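PDB 2CZD: orotidine 5'-phosphate decarboxylase from Pyrococcus horikoshii, which probably catalyses the decarboxylation of orotidine 5'-monophosphate to uridine 5'-monophosphate, the last step of de novo UMP biosynthesis. Local coordinates for residues 7-12 and 31-36; 51-56 and 78-83; 104-109 and 123-128. All coordinates share one frame; numbering follows the deposited sequence.

In the fold
The three contacts follow one another along the chain of a closed eight-stranded beta/alpha barrel. Contact 1 joins the loop after strand 2-5 to the start of helix 32-38, contact 2 pairs neighbouring strands 53-60 and 81-85, and contact 3 sets the end of strand 101-105 against helix 121-131. The centres of contacts 1 and 2 lie about 14 Å apart without touching. Contacts 2 and 3, about 20 Å apart between centres, meet where Ile83 packs on Val105 in adjacent strands. Contacts 1 and 3 lie on opposite sides of the chain's centre, about 26 Å apart between centres, and both reach the second subunit, so the dimer interface draws on separate parts of the barrel.

Contact 1 (7-12 and 31-36); sequences DVYEGE and NWPLIL
Asn31 turns its CG between its own backbone N and carbonyl carbon (chi1 59°), while Tyr9 holds its ring beside the backbone N (chi1 -51°), and the two side chains meet nearly at a right angle. Asn31 ND2 donates to Tyr9 OH at 3.0 Å in an almost straight bond (171°), with the hydroxyl close to the amide plane; ring and amide are nearly coplanar. The other end of the amide caps helix 32-38: Asn31 OD1 accepts from Leu34 N at 3.1 Å. Short of the hydroxyl, Tyr9 CE1 touches Pro33 CB at 3.6 Å, and its CD1 lies near Leu34 CB. Leu34 sends CD1 to the carbonyl oxygen Val8 O, 3.5 Å away. Asp7 places its carboxylate almost parallel to the amide of Asn31, and a water links the segments, 2.9 Å from Asp7 OD1 and accepting from Asn31 N. Leu69 of the second subunit packs on both Tyr9 and Pro33. With both ends of the amide engaged, its rotation is fixed, and the N-cap of helix 32-38 is tied directly to the loop that carries the substrate-binding Asp7.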
ATOM      1  N   ASP B   7      -9.532 -14.586   1.144  1.00 11.77           N
ATOM      2  CA  ASP B   7      -9.002 -14.291  -0.173  1.00 13.70           C
ATOM      3  C   ASP B   7      -9.757 -15.051  -1.257  1.00 15.77           C
ATOM      4  O   ASP B   7      -9.187 -15.826  -2.019  1.00 16.72           O
ATOM      5  CB  ASP B   7      -7.504 -14.601  -0.193  1.00 11.93           C
ATOM      6  CG  ASP B   7      -6.715 -13.745   0.796  1.00 14.48           C
ATOM      7  OD1 ASP B   7      -7.238 -12.694   1.229  1.00 13.26           O
ATOM      8  OD2 ASP B   7      -5.566 -14.113   1.128  1.00 17.03           O
ATOM      9  N   VAL B   8     -11.061 -14.805  -1.282  1.00 16.04           N
ATOM     10  CA  VAL B   8     -11.992 -15.409  -2.224  1.00 18.83           C
ATOM     11  C   VAL B   8     -12.484 -14.202  -2.997  1.00 18.52           C
ATOM     12  O   VAL B   8     -13.317 -13.433  -2.514  1.00 18.13           O
ATOM     13  CB  VAL B   8     -13.135 -16.083  -1.464  1.00 18.85           C
ATOM     14  CG1 VAL B   8     -14.225 -16.546  -2.433  1.00 20.43           C
ATOM     15  CG2 VAL B   8     -12.572 -17.251  -0.666  1.00 18.40           C
ATOM     16  N   TYR B   9     -11.953 -14.046  -4.202  1.00 21.84           N
ATOM     17  CA  TYR B   9     -12.252 -12.873  -5.005  1.00 22.49           C
ATOM     18  C   TYR B   9     -13.544 -12.905  -5.795  1.00 27.02           C
ATOM     19  O   TYR B   9     -13.676 -12.275  -6.841  1.00 31.17           O
ATOM     20  CB  TYR B   9     -11.029 -12.576  -5.879  1.00 22.10           C
ATOM     21  CG  TYR B   9      -9.751 -12.526  -5.048  1.00 20.48           C
ATOM     22  CD1 TYR B   9      -9.650 -11.674  -3.942  1.00 18.31           C
ATOM     23  CD2 TYR B   9      -8.678 -13.377  -5.317  1.00 20.83           C
ATOM     24  CE1 TYR B   9      -8.520 -11.680  -3.124  1.00 17.74           C
ATOM     25  CE2 TYR B   9      -7.540 -13.391  -4.507  1.00 21.30           C
ATOM     26  CZ  TYR B   9      -7.467 -12.540  -3.412  1.00 16.44           C
ATOM     27  OH  TYR B   9      -6.335 -12.550  -2.630  1.00 19.58           O
ATOM     28  N   GLU B  10     -14.501 -13.646  -5.255  1.00 30.27           N
ATOM     29  CA  GLU B  10     -15.830 -13.757  -5.819  1.00 31.12           C
ATOM     30  C   GLU B  10     -16.734 -13.322  -4.673  1.00 29.33           C
ATOM     31  O   GLU B  10     -17.061 -14.115  -3.790  1.00 23.99           O
ATOM     32  CB  GLU B  10     -16.122 -15.195  -6.213  1.00 35.05           C
ATOM     33  CG  GLU B  10     -17.386 -15.340  -7.016  1.00 36.98           C
ATOM     34  CD  GLU B  10     -17.477 -16.691  -7.699  1.00 41.55           C
ATOM     35  OE1 GLU B  10     -16.426 -17.202  -8.147  1.00 43.20           O
ATOM     36  OE2 GLU B  10     -18.599 -17.237  -7.800  1.00 42.98           O
ATOM     37  N   GLY B  11     -17.108 -12.048  -4.689  1.00 28.13           N
ATOM     38  CA  GLY B  11     -17.942 -11.479  -3.643  1.00 28.49           C
ATOM     39  C   GLY B  11     -19.011 -12.346  -2.999  1.00 28.63           C
ATOM     40  O   GLY B  11     -19.022 -12.524  -1.776  1.00 23.56           O
ATOM     41  N   GLU B  12     -19.930 -12.870  -3.804  1.00 26.82           N
ATOM     42  CA  GLU B  12     -20.996 -13.699  -3.266  1.00 28.69           C
ATOM     43  C   GLU B  12     -20.469 -14.936  -2.537  1.00 26.79           C
ATOM     44  O   GLU B  12     -20.960 -15.284  -1.468  1.00 27.84           O
ATOM     45  CB  GLU B  12     -21.957 -14.131  -4.376  1.00 31.33           C
ATOM     46  CG  GLU B  12     -22.729 -12.987  -5.007  1.00 36.90           C
ATOM     47  CD  GLU B  12     -23.538 -12.196  -3.994  1.00 39.62           C
ATOM     48  OE1 GLU B  12     -24.323 -12.806  -3.235  1.00 43.27           O
ATOM     49  OE2 GLU B  12     -23.396 -10.955  -3.958  1.00 43.39           O
ATOM     50  N   ASN B  31      -8.097  -8.037   1.694  1.00 11.91           N
ATOM     51  CA  ASN B  31      -6.927  -7.375   1.112  1.00 12.29           C
ATOM     52  C   ASN B  31      -7.274  -6.464  -0.067  1.00 10.53           C
ATOM     53  O   ASN B  31      -8.441  -6.309  -0.409  1.00 10.77           O
ATOM     54  CB  ASN B  31      -5.893  -8.423   0.694  1.00 12.85           C
ATOM     55  CG  ASN B  31      -6.437  -9.417  -0.313  1.00 13.37           C
ATOM     56  OD1 ASN B  31      -7.471  -9.194  -0.930  1.00 15.23           O
ATOM     57  ND2 ASN B  31      -5.718 -10.513  -0.503  1.00 16.74           N
ATOM     58  N   TRP B  32      -6.271  -5.819  -0.662  1.00  9.43           N
ATOM     59  CA  TRP B  32      -6.557  -4.944  -1.797  1.00  9.42           C
ATOM     60  C   TRP B  32      -7.202  -5.689  -2.988  1.00 10.21           C
ATOM     61  O   TRP B  32      -8.134  -5.178  -3.604  1.00 10.66           O
ATOM     62  CB  TRP B  32      -5.280  -4.205  -2.259  1.00  8.79           C
ATOM     63  CG  TRP B  32      -4.876  -2.994  -1.416  1.00 10.99           C
ATOM     64  CD1 TRP B  32      -3.649  -2.777  -0.850  1.00 12.81           C
ATOM     65  CD2 TRP B  32      -5.640  -1.802  -1.176  1.00 11.65           C
ATOM     66  NE1 TRP B  32      -3.599  -1.526  -0.281  1.00 13.96           N
ATOM     67  CE2 TRP B  32      -4.801  -0.901  -0.466  1.00 12.12           C
ATOM     68  CE3 TRP B  32      -6.940  -1.402  -1.494  1.00 10.91           C
ATOM     69  CZ2 TRP B  32      -5.223   0.369  -0.076  1.00 13.83           C
ATOM     70  CZ3 TRP B  32      -7.367  -0.118  -1.101  1.00 14.27           C
ATOM     71  CH2 TRP B  32      -6.499   0.748  -0.399  1.00 14.13           C
ATOM     72  N   PRO B  33      -6.723  -6.901  -3.319  1.00 10.35           N
ATOM     73  CA  PRO B  33      -7.346  -7.603  -4.452  1.00 11.51           C
ATOM     74  C   PRO B  33      -8.865  -7.747  -4.321  1.00 10.83           C
ATOM     75  O   PRO B  33      -9.593  -7.550  -5.292  1.00 12.20           O
ATOM     76  CB  PRO B  33      -6.630  -8.955  -4.463  1.00  9.74           C
ATOM     77  CG  PRO B  33      -5.202  -8.564  -4.047  1.00 10.52           C
ATOM     78  CD  PRO B  33      -5.421  -7.498  -2.959  1.00  8.80           C
ATOM     79  N   LEU B  34      -9.345  -8.092  -3.126  1.00 12.48           N
ATOM     80  CA  LEU B  34     -10.783  -8.232  -2.926  1.00 11.85           C
ATOM     81  C   LEU B  34     -11.471  -6.877  -3.064  1.00 11.58           C
ATOM     82  O   LEU B  34     -12.497  -6.770  -3.727  1.00 12.46           O
ATOM     83  CB  LEU B  34     -11.094  -8.849  -1.552  1.00 11.96           C
ATOM     84  CG  LEU B  34     -12.584  -9.023  -1.236  1.00 11.31           C
ATOM     85  CD1 LEU B  34     -13.219  -9.994  -2.256  1.00 14.84           C
ATOM     86  CD2 LEU B  34     -12.748  -9.560   0.184  1.00 13.90           C
ATOM     87  N   ILE B  35     -10.901  -5.833  -2.462  1.00  9.84           N
ATOM     88  CA  ILE B  35     -11.485  -4.493  -2.550  1.00 10.76           C
ATOM     89  C   ILE B  35     -11.518  -4.007  -4.015  1.00 10.84           C
ATOM     90  O   ILE B  35     -12.483  -3.367  -4.463  1.00 11.39           O
ATOM     91  CB  ILE B  35     -10.677  -3.514  -1.667  1.00 11.28           C
ATOM     92  CG1 ILE B  35     -10.893  -3.871  -0.197  1.00 10.49           C
ATOM     93  CG2 ILE B  35     -11.084  -2.058  -1.953  1.00 12.41           C
ATOM     94  CD1 ILE B  35      -9.978  -3.123   0.755  1.00 15.02           C
ATOM     95  N   LEU B  36     -10.453  -4.296  -4.746  1.00  9.73           N
ATOM     96  CA  LEU B  36     -10.384  -3.897  -6.151  1.00  9.29           C
ATOM     97  C   LEU B  36     -11.425  -4.625  -7.005  1.00 10.71           C
ATOM     98  O   LEU B  36     -12.040  -4.045  -7.902  1.00 11.68           O
ATOM     99  CB  LEU B  36      -8.995  -4.199  -6.710  1.00 10.37           C
ATOM    100  CG  LEU B  36      -7.928  -3.155  -6.399  1.00 13.98           C
ATOM    101  CD1 LEU B  36      -6.563  -3.720  -6.677  1.00 13.00           C
ATOM    102  CD2 LEU B  36      -8.151  -1.922  -7.280  1.00 12.55           C
TER
HETATM  103  O   HOH W   1      -9.358 -10.763   1.011  1.00 11.99           O

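Contact 2 (51-56 and 78-83); sequences GVEIIA and GADYVI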
ATOM      1  N   GLY B  51     -21.536  -9.716  10.904  1.00 21.14           N
ATOM      2  CA  GLY B  51     -21.361  -9.158  12.235  1.00 22.43           C
ATOM      3  C   GLY B  51     -19.999  -9.512  12.825  1.00 20.58           C
ATOM      4  O   GLY B  51     -19.767  -9.353  14.029  1.00 21.61           O
ATOM      5  N   VAL B  52     -19.098  -9.996  11.973  1.00 19.92           N
ATOM      6  CA  VAL B  52     -17.746 -10.374  12.398  1.00 16.24           C
ATOM      7  C   VAL B  52     -16.803  -9.187  12.167  1.00 18.23           C
ATOM      8  O   VAL B  52     -16.939  -8.479  11.165  1.00 16.54           O
ATOM      9  CB  VAL B  52     -17.227 -11.573  11.592  1.00 17.03           C
ATOM     10  CG1 VAL B  52     -15.807 -11.908  12.021  1.00 16.26           C
ATOM     11  CG2 VAL B  52     -18.123 -12.800  11.846  1.00 19.69           C
ATOM     12  N   GLU B  53     -15.867  -8.968  13.089  1.00 14.18           N
ATOM     13  CA  GLU B  53     -14.920  -7.854  12.955  1.00 14.08           C
ATOM     14  C   GLU B  53     -14.067  -8.017  11.708  1.00 12.73           C
ATOM     15  O   GLU B  53     -13.733  -9.132  11.313  1.00 12.17           O
ATOM     16  CB  GLU B  53     -14.033  -7.750  14.198  1.00 15.01           C
ATOM     17  CG  GLU B  53     -14.746  -7.056  15.362  1.00 17.03           C
ATOM     18  CD  GLU B  53     -13.877  -6.888  16.584  1.00 20.44           C
ATOM     19  OE1 GLU B  53     -14.357  -6.259  17.550  1.00 25.58           O
ATOM     20  OE2 GLU B  53     -12.725  -7.377  16.593  1.00 21.04           O
ATOM     21  N   ILE B  54     -13.714  -6.889  11.095  1.00 10.48           N
ATOM     22  CA  ILE B  54     -12.931  -6.898   9.864  1.00  8.51           C
ATOM     23  C   ILE B  54     -11.584  -6.208   9.938  1.00  7.21           C
ATOM     24  O   ILE B  54     -11.468  -5.095  10.459  1.00  9.82           O
ATOM     25  CB  ILE B  54     -13.741  -6.241   8.710  1.00  8.50           C
ATOM     26  CG1 ILE B  54     -15.022  -7.047   8.459  1.00 11.48           C
ATOM     27  CG2 ILE B  54     -12.906  -6.176   7.436  1.00 11.73           C
ATOM     28  CD1 ILE B  54     -15.987  -6.357   7.521  1.00 15.56           C
ATOM     29  N   ILE B  55     -10.563  -6.904   9.457  1.00  7.85           N
ATOM     30  CA  ILE B  55      -9.231  -6.331   9.363  1.00  7.16           C
ATOM     31  C   ILE B  55      -8.975  -6.034   7.885  1.00  7.10           C
ATOM     32  O   ILE B  55      -9.120  -6.920   7.038  1.00  8.81           O
ATOM     33  CB  ILE B  55      -8.130  -7.311   9.809  1.00  7.34           C
ATOM     34  CG1 ILE B  55      -8.272  -7.624  11.290  1.00 10.04           C
ATOM     35  CG2 ILE B  55      -6.726  -6.685   9.548  1.00 10.04           C
ATOM     36  CD1 ILE B  55      -7.429  -8.861  11.726  1.00 11.11           C
ATOM     37  N   ALA B  56      -8.593  -4.799   7.563  1.00  7.57           N
ATOM     38  CA  ALA B  56      -8.261  -4.447   6.181  1.00  7.40           C
ATOM     39  C   ALA B  56      -6.734  -4.508   6.082  1.00  7.31           C
ATOM     40  O   ALA B  56      -6.028  -3.633   6.618  1.00  8.84           O
ATOM     41  CB  ALA B  56      -8.782  -3.041   5.836  1.00  9.88           C
ATOM     42  N   GLY B  78     -16.660   0.072   7.162  1.00 11.71           N
ATOM     43  CA  GLY B  78     -16.908  -0.967   8.139  1.00 12.86           C
ATOM     44  C   GLY B  78     -15.707  -1.692   8.710  1.00 11.98           C
ATOM     45  O   GLY B  78     -15.875  -2.558   9.574  1.00 13.27           O
ATOM     46  N   ALA B  79     -14.500  -1.376   8.243  1.00 11.79           N
ATOM     47  CA  ALA B  79     -13.323  -2.038   8.805  1.00 10.15           C
ATOM     48  C   ALA B  79     -13.166  -1.672  10.264  1.00 10.04           C
ATOM     49  O   ALA B  79     -13.441  -0.537  10.664  1.00 12.85           O
ATOM     50  CB  ALA B  79     -12.032  -1.627   8.046  1.00  8.59           C
ATOM     51  N   ASP B  80     -12.718  -2.641  11.056  1.00  9.66           N
ATOM     52  CA  ASP B  80     -12.464  -2.423  12.467  1.00  8.62           C
ATOM     53  C   ASP B  80     -10.982  -2.187  12.723  1.00 11.14           C
ATOM     54  O   ASP B  80     -10.621  -1.553  13.708  1.00 10.44           O
ATOM     55  CB  ASP B  80     -12.946  -3.622  13.281  1.00 11.78           C
ATOM     56  CG  ASP B  80     -14.438  -3.769  13.227  1.00 13.47           C
ATOM     57  OD1 ASP B  80     -15.145  -2.957  13.877  1.00 13.82           O
ATOM     58  OD2 ASP B  80     -14.893  -4.682  12.518  1.00 11.97           O
ATOM     59  N   TYR B  81     -10.126  -2.713  11.843  1.00 10.26           N
ATOM     60  CA  TYR B  81      -8.676  -2.539  11.993  1.00 10.29           C
ATOM     61  C   TYR B  81      -8.046  -2.373  10.631  1.00  9.51           C
ATOM     62  O   TYR B  81      -8.506  -2.959   9.656  1.00 11.42           O
ATOM     63  CB  TYR B  81      -7.985  -3.762  12.632  1.00 10.93           C
ATOM     64  CG  TYR B  81      -8.622  -4.273  13.890  1.00  9.95           C
ATOM     65  CD1 TYR B  81      -9.695  -5.164  13.825  1.00 12.48           C
ATOM     66  CD2 TYR B  81      -8.189  -3.841  15.141  1.00 12.45           C
ATOM     67  CE1 TYR B  81     -10.324  -5.612  14.988  1.00 12.25           C
ATOM     68  CE2 TYR B  81      -8.819  -4.283  16.318  1.00 12.71           C
ATOM     69  CZ  TYR B  81      -9.886  -5.162  16.221  1.00 17.15           C
ATOM     70  OH  TYR B  81     -10.549  -5.548  17.367  1.00 17.50           O
ATOM     71  N   VAL B  82      -6.973  -1.586  10.563  1.00  8.01           N
ATOM     72  CA  VAL B  82      -6.257  -1.433   9.307  1.00  6.91           C
ATOM     73  C   VAL B  82      -4.803  -1.781   9.581  1.00  8.98           C
ATOM     74  O   VAL B  82      -4.228  -1.315  10.577  1.00  9.45           O
ATOM     75  CB  VAL B  82      -6.318   0.039   8.779  1.00  8.12           C
ATOM     76  CG1 VAL B  82      -5.333   0.223   7.636  1.00  9.84           C
ATOM     77  CG2 VAL B  82      -7.734   0.366   8.289  1.00 10.43           C
ATOM     78  N   ILE B  83      -4.226  -2.630   8.723  1.00  7.74           N
ATOM     79  CA  ILE B  83      -2.804  -2.979   8.839  1.00  6.65           C
ATOM     80  C   ILE B  83      -1.978  -1.891   8.145  1.00  7.83           C
ATOM     81  O   ILE B  83      -2.218  -1.550   6.979  1.00  8.16           O
ATOM     82  CB  ILE B  83      -2.522  -4.360   8.220  1.00  7.09           C
ATOM     83  CG1 ILE B  83      -3.256  -5.411   9.052  1.00  7.24           C
ATOM     84  CG2 ILE B  83      -0.998  -4.666   8.199  1.00 10.58           C
ATOM     85  CD1 ILE B  83      -3.129  -6.868   8.540  1.00  8.85           C
TER
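Glu53 and Tyr81 join their polar ends across two parallel strands. From its root, the Glu53 chain first passes Asp80: CB lies 3.6 Å from Asp80 OD2, and CG stays beside the same carboxylate. Extended beyond CG, it brings CD near the hydroxyl of Tyr81, and OE2 accepts from Tyr81 OH at 2.9 Å. That oxygen sits at the ring edge, in the ring plane, whereas the hydroxyl meets the carboxylate from above its plane. Asp80, its CG beside its own backbone N (chi1 -66°), accepts the N-H of Ile54 on the anti lone pair of OD2, 2.9 Å from Ile54 N; the same oxygen forms a salt bridge with Lys47, which probably eases the repulsion between Asp80 and Glu53. Ile54 O is gripped twice, by Asp80 N and Tyr81 N. Further along, Ala56 N donates to Tyr81 O at 2.8 Å and Ile83 N to Ala56 O at 2.9 Å. Ile55 packs its CG1 against Tyr81 CD1 and its CG2 against Ile83 CG1 on one face, while Ala56 and Val82 occupy the other, toward helix 64-76. Parallel neighbours linked through that helix form a beta-alpha-beta unit, the repeating element of the TIM barrel.

Contact 3 (104-109 and 123-128); sequences MVVEMS and RFIEVA
Val106, Met104 and Phe124 bury the most surface where the end of strand 101-105 meets helix 121-131, within a beta-alpha-beta unit of the TIM barrel that continues into strand 135-137. The contact is apolar, with no hydrogen bond between the two segments. Val106 slides past Phe124 in the opposite direction, so that the roots of the side chains meet, Val106 CB to Phe124 CB at 3.8 Å. The two methyls of Val106 divide the helix surface between them: CG1 lies near Phe124 O and extends toward Ala128 CB, while CG2 faces Ile125 CG1 at 4.2 Å. The same valine also packs on Val136 of the next strand.

Met104 reaches the following turn of the helix. The chain runs straight through chi2 and then bends at chi3 (64°), which lays the thioether over Ala128 and carries the methyl onward to Val127. SD is 4.1 Å from Ala128 CB, and CE is 4.0 Å from Val127 CG1, the two side chains crossing at about a right angle. With an alanine in place of this methionine, a gap is likely to open beside Ala128 and Val127 CG1 to lose its methyl neighbour.

Phe124 turns its ring away from this methionine. The ring meets that of Phe87, the planes about 60° apart, and Phe116 of the second subunit stacks edge-to-face with it, so the helix residue that packs on the strand end also belongs to the dimer interface. On the strand side, Val105 approaches the catalytic Lys59, and the segment runs on to the substrate-binding Ser109. Val106 O, which accepts a hydrogen bond from Thr121 OG1, also lies in the plane of the Phe124 ring at its edge, 3.6 Å from Phe124 CD2.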
ATOM      1  N   MET B 104       0.344  -3.080  13.236  1.00  8.04           N
ATOM      2  CA  MET B 104       1.579  -2.650  12.577  1.00  8.91           C
ATOM      3  C   MET B 104       2.463  -3.758  12.049  1.00  7.90           C
ATOM      4  O   MET B 104       2.586  -4.801  12.655  1.00  9.83           O
ATOM      5  CB  MET B 104       2.398  -1.772  13.543  1.00  8.40           C
ATOM      6  CG  MET B 104       1.700  -0.465  13.887  1.00  8.26           C
ATOM      7  SD  MET B 104       2.534   0.468  15.216  1.00  9.98           S
ATOM      8  CE  MET B 104       4.140   0.859  14.438  1.00 10.97           C
ATOM      9  N   VAL B 105       3.103  -3.502  10.908  1.00  8.79           N
ATOM     10  CA  VAL B 105       4.012  -4.468  10.310  1.00  8.90           C
ATOM     11  C   VAL B 105       5.406  -4.200  10.854  1.00  8.05           C
ATOM     12  O   VAL B 105       5.967  -3.103  10.657  1.00  8.58           O
ATOM     13  CB  VAL B 105       4.099  -4.317   8.765  1.00  7.64           C
ATOM     14  CG1 VAL B 105       5.185  -5.259   8.206  1.00  9.29           C
ATOM     15  CG2 VAL B 105       2.742  -4.587   8.124  1.00 11.53           C
ATOM     16  N   VAL B 106       5.963  -5.201  11.528  1.00  9.13           N
ATOM     17  CA  VAL B 106       7.306  -5.076  12.073  1.00  8.30           C
ATOM     18  C   VAL B 106       8.279  -6.092  11.489  1.00 10.68           C
ATOM     19  O   VAL B 106       9.488  -5.973  11.663  1.00 10.78           O
ATOM     20  CB  VAL B 106       7.299  -5.204  13.620  1.00  7.65           C
ATOM     21  CG1 VAL B 106       6.346  -4.183  14.211  1.00  9.64           C
ATOM     22  CG2 VAL B 106       6.929  -6.632  14.053  1.00 11.48           C
ATOM     23  N   GLU B 107       7.748  -7.086  10.794  1.00 10.40           N
ATOM     24  CA  GLU B 107       8.571  -8.135  10.199  1.00 11.98           C
ATOM     25  C   GLU B 107       7.735  -8.785   9.096  1.00 12.13           C
ATOM     26  O   GLU B 107       6.516  -8.914   9.242  1.00 12.69           O
ATOM     27  CB  GLU B 107       8.919  -9.174  11.272  1.00 10.80           C
ATOM     28  CG  GLU B 107       9.872 -10.258  10.788  1.00 13.49           C
ATOM     29  CD  GLU B 107      10.308 -11.190  11.909  1.00 17.02           C
ATOM     30  OE1 GLU B 107      10.798 -10.694  12.943  1.00 18.04           O
ATOM     31  OE2 GLU B 107      10.178 -12.414  11.746  1.00 22.37           O
ATOM     32  N   MET B 108       8.377  -9.181   7.996  1.00 12.02           N
ATOM     33  CA  MET B 108       7.637  -9.823   6.915  1.00 13.63           C
ATOM     34  C   MET B 108       8.129 -11.229   6.600  1.00 13.67           C
ATOM     35  O   MET B 108       9.231 -11.620   7.001  1.00 14.47           O
ATOM     36  CB  MET B 108       7.610  -8.923   5.682  1.00 13.79           C
ATOM     37  CG  MET B 108       6.609  -7.807   5.891  1.00  9.42           C
ATOM     38  SD  MET B 108       6.494  -6.672   4.497  1.00 13.29           S
ATOM     39  CE  MET B 108       5.305  -7.544   3.454  1.00 15.99           C
ATOM     40  N   SER B 109       7.290 -11.974   5.879  1.00 15.95           N
ATOM     41  CA  SER B 109       7.513 -13.389   5.574  1.00 19.45           C
ATOM     42  C   SER B 109       8.256 -13.802   4.312  1.00 18.34           C
ATOM     43  O   SER B 109       8.809 -14.902   4.244  1.00 19.75           O
ATOM     44  CB  SER B 109       6.151 -14.112   5.575  1.00 20.93           C
ATOM     45  OG  SER B 109       5.277 -13.580   6.566  1.00 28.91           O
ATOM     46  N   ARG B 123      13.940  -2.377  15.762  1.00 12.36           N
ATOM     47  CA  ARG B 123      13.593  -0.965  15.848  1.00 12.64           C
ATOM     48  C   ARG B 123      12.104  -0.747  15.613  1.00 11.60           C
ATOM     49  O   ARG B 123      11.499   0.125  16.225  1.00 11.67           O
ATOM     50  CB  ARG B 123      14.421  -0.157  14.853  1.00 15.47           C
ATOM     51  CG  ARG B 123      15.910  -0.226  15.170  1.00 19.74           C
ATOM     52  CD  ARG B 123      16.701   0.699  14.290  1.00 25.53           C
ATOM     53  NE  ARG B 123      16.374   2.094  14.564  1.00 25.45           N
ATOM     54  CZ  ARG B 123      16.569   3.080  13.699  1.00 26.67           C
ATOM     55  NH1 ARG B 123      17.086   2.815  12.515  1.00 18.59           N
ATOM     56  NH2 ARG B 123      16.249   4.325  14.030  1.00 28.53           N
ATOM     57  N   PHE B 124      11.518  -1.533  14.710  1.00 11.11           N
ATOM     58  CA  PHE B 124      10.092  -1.392  14.453  1.00 10.18           C
ATOM     59  C   PHE B 124       9.291  -1.822  15.683  1.00 10.34           C
ATOM     60  O   PHE B 124       8.221  -1.270  15.963  1.00  9.32           O
ATOM     61  CB  PHE B 124       9.669  -2.214  13.225  1.00  9.76           C
ATOM     62  CG  PHE B 124      10.255  -1.716  11.926  1.00  9.46           C
ATOM     63  CD1 PHE B 124      10.600  -0.376  11.771  1.00 10.81           C
ATOM     64  CD2 PHE B 124      10.393  -2.582  10.839  1.00 12.46           C
ATOM     65  CE1 PHE B 124      11.073   0.106  10.544  1.00 11.05           C
ATOM     66  CE2 PHE B 124      10.871  -2.110   9.604  1.00 10.50           C
ATOM     67  CZ  PHE B 124      11.206  -0.769   9.463  1.00  9.85           C
ATOM     68  N   ILE B 125       9.783  -2.821  16.412  1.00 10.28           N
ATOM     69  CA  ILE B 125       9.073  -3.224  17.628  1.00 10.49           C
ATOM     70  C   ILE B 125       9.106  -2.059  18.644  1.00 10.64           C
ATOM     71  O   ILE B 125       8.114  -1.805  19.331  1.00 10.53           O
ATOM     72  CB  ILE B 125       9.692  -4.491  18.240  1.00 10.75           C
ATOM     73  CG1 ILE B 125       9.377  -5.689  17.345  1.00 11.69           C
ATOM     74  CG2 ILE B 125       9.130  -4.731  19.649  1.00  9.96           C
ATOM     75  CD1 ILE B 125      10.202  -6.911  17.715  1.00 11.46           C
ATOM     76  N   GLU B 126      10.236  -1.356  18.743  1.00  9.06           N
ATOM     77  CA  GLU B 126      10.318  -0.216  19.647  1.00 11.28           C
ATOM     78  C   GLU B 126       9.294   0.832  19.220  1.00 10.88           C
ATOM     79  O   GLU B 126       8.655   1.448  20.069  1.00 11.93           O
ATOM     80  CB  GLU B 126      11.724   0.399  19.624  1.00 14.11           C
ATOM     81  CG  GLU B 126      12.801  -0.556  20.110  1.00 20.35           C
ATOM     82  CD  GLU B 126      14.196   0.012  19.966  1.00 26.04           C
ATOM     83  OE1 GLU B 126      14.433   0.786  19.015  1.00 24.81           O
ATOM     84  OE2 GLU B 126      15.064  -0.335  20.802  1.00 31.54           O
ATOM     85  N   VAL B 127       9.131   1.060  17.917  1.00 11.29           N
ATOM     86  CA  VAL B 127       8.127   2.042  17.489  1.00  9.66           C
ATOM     87  C   VAL B 127       6.733   1.550  17.886  1.00 10.78           C
ATOM     88  O   VAL B 127       5.918   2.324  18.377  1.00  9.15           O
ATOM     89  CB  VAL B 127       8.153   2.297  15.951  1.00  7.92           C
ATOM     90  CG1 VAL B 127       7.077   3.300  15.577  1.00 11.12           C
ATOM     91  CG2 VAL B 127       9.522   2.791  15.499  1.00 10.61           C
ATOM     92  N   ALA B 128       6.444   0.269  17.665  1.00  8.00           N
ATOM     93  CA  ALA B 128       5.144  -0.271  18.066  1.00 10.01           C
ATOM     94  C   ALA B 128       4.958  -0.115  19.595  1.00 10.22           C
ATOM     95  O   ALA B 128       3.872   0.170  20.070  1.00 11.92           O
ATOM     96  CB  ALA B 128       5.036  -1.746  17.665  1.00  9.64           C
TER